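Local coordinates for protein possible metal-dependent hydrolase (Veillonella parvula, PDB 3RPC) that is probably a zinc-dependent hydrolase of the metallo-beta-lactamase superfamily, with a two-zinc centre, whose substrate is not known, at residues I210-M213 with V214-P218. Sequence-based numbering, arbitrary orientation.
Sequences IGRM and VVRKP
Gly211 O receives two backbone N-H groups of the next turn: that of Val215 at 3.3 Å, N-H...O angle 155°, and, weakly and much more bent, that of Val214. The Val214 amide is thereby shared, since its straighter bond runs to Ile210 O at 3.1 Å. Arg216 N to Arg212 O and Lys217 N to Met213 O, both 2.9 Å, carry the alpha-helical i to i+4 pattern through the last turn of helix 207-216. Lys217 is the first residue to leave helical backbone angles.

The beta-branched valines lay methyls against this backbone: CG2 of Val214, anti to its own carbonyl carbon, comes 3.4 Å from Ile210 O, while Val215 CG2 rests on Gly211 O. On one side of the helix Arg212 and Arg216 run side by side in the same direction. NH1 of Arg216 lies 3.8 Å from CG of Arg212, so a charged end meets an aliphatic stem, and the guanidinium planes are turned 48° apart. Bends at chi2 (75°) and chi3 turn the Arg216 chain toward Arg212 and bring NH1 alongside its stem. Arg212 pairs with Asp209 and lies against Trp171 in a cation-pi contact; Arg216 bridges to Glu176, and Lys217 to Asp183.

Ile210, Met213 (selenomethionine here) and Val214 supply the buried side, with Met213 reaching Ile187 and Met189 of strand 186-190 and Val214 meeting Ile222 of strand 221-225. This is the helix of a beta-alpha-beta crossover: nonpolar residues seat it on the sheet, and separate acidic partners probably temper the repulsion between its neighbouring arginines.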
ATOM      1  N   ILE A 210     -10.868   8.759 -14.796  1.00 14.79           N
ATOM      2  CA  ILE A 210     -10.291   9.326 -15.997  1.00 14.56           C
ATOM      3  C   ILE A 210     -10.312  10.847 -15.919  1.00 13.94           C
ATOM      4  O   ILE A 210      -9.326  11.507 -16.223  1.00 17.05           O
ATOM      5  CB  ILE A 210     -11.042   8.857 -17.250  1.00 15.38           C
ATOM      6  CG1 ILE A 210     -10.938   7.341 -17.390  1.00 15.33           C
ATOM      7  CG2 ILE A 210     -10.512   9.571 -18.500  1.00 18.04           C
ATOM      8  CD1 ILE A 210     -11.665   6.801 -18.618  1.00 14.37           C
ATOM      9  N   GLY A 211     -11.442  11.412 -15.505  1.00 13.78           N
ATOM     10  CA  GLY A 211     -11.526  12.855 -15.401  1.00 17.16           C
ATOM     11  C   GLY A 211     -10.508  13.370 -14.395  1.00 15.88           C
ATOM     12  O   GLY A 211      -9.848  14.390 -14.624  1.00 17.08           O
ATOM     13  N   ARG A 212     -10.369  12.652 -13.282  1.00 14.42           N
ATOM     14  CA  ARG A 212      -9.471  13.097 -12.219  1.00 15.41           C
ATOM     15  C   ARG A 212      -8.028  12.998 -12.685  1.00 15.91           C
ATOM     16  O   ARG A 212      -7.198  13.847 -12.346  1.00 17.81           O
ATOM     17  CB  ARG A 212      -9.684  12.271 -10.944  1.00 17.39           C
ATOM     18  CG  ARG A 212      -8.978  12.832  -9.713  1.00 15.74           C
ATOM     19  CD  ARG A 212      -9.220  11.969  -8.480  1.00 17.25           C
ATOM     20  NE  ARG A 212     -10.650  11.782  -8.220  1.00 19.56           N
ATOM     21  CZ  ARG A 212     -11.271  10.608  -8.322  1.00 29.11           C
ATOM     22  NH1 ARG A 212     -10.585   9.511  -8.642  1.00 27.76           N
ATOM     23  NH2 ARG A 212     -12.573  10.522  -8.087  1.00 34.86           N
HETATM   24  N   MSE A 213      -7.724  11.968 -13.469  1.00 15.33           N
HETATM   25  CA  MSE A 213      -6.357  11.796 -13.949  1.00 15.43           C
HETATM   26  C   MSE A 213      -5.941  12.936 -14.874  1.00 17.03           C
HETATM   27  O   MSE A 213      -4.780  13.366 -14.873  1.00 16.78           O
HETATM   28  CB  MSE A 213      -6.186  10.455 -14.680  1.00 15.76           C
HETATM   29  CG  MSE A 213      -4.737  10.076 -14.981  1.00 16.14           C
HETATM   30 SE   MSE A 213      -3.757   9.743 -13.321  0.69 20.70          SE
HETATM   31  CE  MSE A 213      -4.494   8.044 -12.843  1.00 21.78           C
ATOM     32  N   VAL A 214      -6.880  13.416 -15.681  1.00 16.56           N
ATOM     33  CA  VAL A 214      -6.592  14.496 -16.607  1.00 17.82           C
ATOM     34  C   VAL A 214      -6.304  15.794 -15.852  1.00 18.57           C
ATOM     35  O   VAL A 214      -5.442  16.577 -16.255  1.00 20.56           O
ATOM     36  CB  VAL A 214      -7.744  14.687 -17.611  1.00 18.38           C
ATOM     37  CG1 VAL A 214      -7.575  15.987 -18.379  1.00 23.03           C
ATOM     38  CG2 VAL A 214      -7.808  13.487 -18.569  1.00 19.46           C
ATOM     39  N   VAL A 215      -7.014  16.002 -14.745  1.00 17.85           N
ATOM     40  CA  VAL A 215      -6.756  17.161 -13.899  1.00 21.21           C
ATOM     41  C   VAL A 215      -5.391  17.031 -13.230  1.00 18.66           C
ATOM     42  O   VAL A 215      -4.611  17.990 -13.187  1.00 19.43           O
ATOM     43  CB  VAL A 215      -7.837  17.324 -12.825  1.00 20.97           C
ATOM     44  CG1 VAL A 215      -7.454  18.422 -11.833  1.00 21.06           C
ATOM     45  CG2 VAL A 215      -9.184  17.626 -13.475  1.00 22.03           C
ATOM     46  N   ARG A 216      -5.089  15.843 -12.719  1.00 16.44           N
ATOM     47  CA  ARG A 216      -3.828  15.669 -11.994  1.00 19.05           C
ATOM     48  C   ARG A 216      -2.610  15.759 -12.904  1.00 18.92           C
ATOM     49  O   ARG A 216      -1.594  16.344 -12.531  1.00 19.11           O
ATOM     50  CB  ARG A 216      -3.804  14.353 -11.210  1.00 20.32           C
ATOM     51  CG  ARG A 216      -2.718  14.293 -10.137  1.00 21.35           C
ATOM     52  CD  ARG A 216      -3.068  15.145  -8.916  1.00 20.03           C
ATOM     53  NE  ARG A 216      -4.140  14.541  -8.136  1.00 17.59           N
ATOM     54  CZ  ARG A 216      -5.405  14.950  -8.146  1.00 18.84           C
ATOM     55  NH1 ARG A 216      -6.308  14.317  -7.415  1.00 20.60           N
ATOM     56  NH2 ARG A 216      -5.768  15.996  -8.883  1.00 23.11           N
ATOM     57  N   LYS A 217      -2.726  15.196 -14.105  1.00 17.26           N
ATOM     58  CA  LYS A 217      -1.611  15.116 -15.040  1.00 17.09           C
ATOM     59  C   LYS A 217      -2.038  15.596 -16.420  1.00 18.15           C
ATOM     60  O   LYS A 217      -2.243  14.790 -17.329  1.00 18.85           O
ATOM     61  CB  LYS A 217      -1.090  13.677 -15.115  1.00 18.14           C
ATOM     62  CG  LYS A 217      -0.457  13.192 -13.815  1.00 20.69           C
ATOM     63  CD  LYS A 217       0.809  13.991 -13.505  1.00 24.73           C
ATOM     64  CE  LYS A 217       1.518  13.466 -12.275  1.00 26.85           C
ATOM     65  NZ  LYS A 217       2.600  14.392 -11.832  1.00 26.36           N
ATOM     66  N   PRO A 218      -2.178  16.922 -16.582  1.00 19.29           N
ATOM     67  CA  PRO A 218      -2.713  17.492 -17.826  1.00 21.28           C
ATOM     68  C   PRO A 218      -1.856  17.229 -19.061  1.00 19.81           C
ATOM     69  O   PRO A 218      -2.354  17.364 -20.178  1.00 23.17           O
ATOM     70  CB  PRO A 218      -2.743  19.001 -17.541  1.00 20.05           C
ATOM     71  CG  PRO A 218      -2.685  19.120 -16.067  1.00 27.09           C
ATOM     72  CD  PRO A 218      -1.898  17.958 -15.572  1.00 20.46           C
TER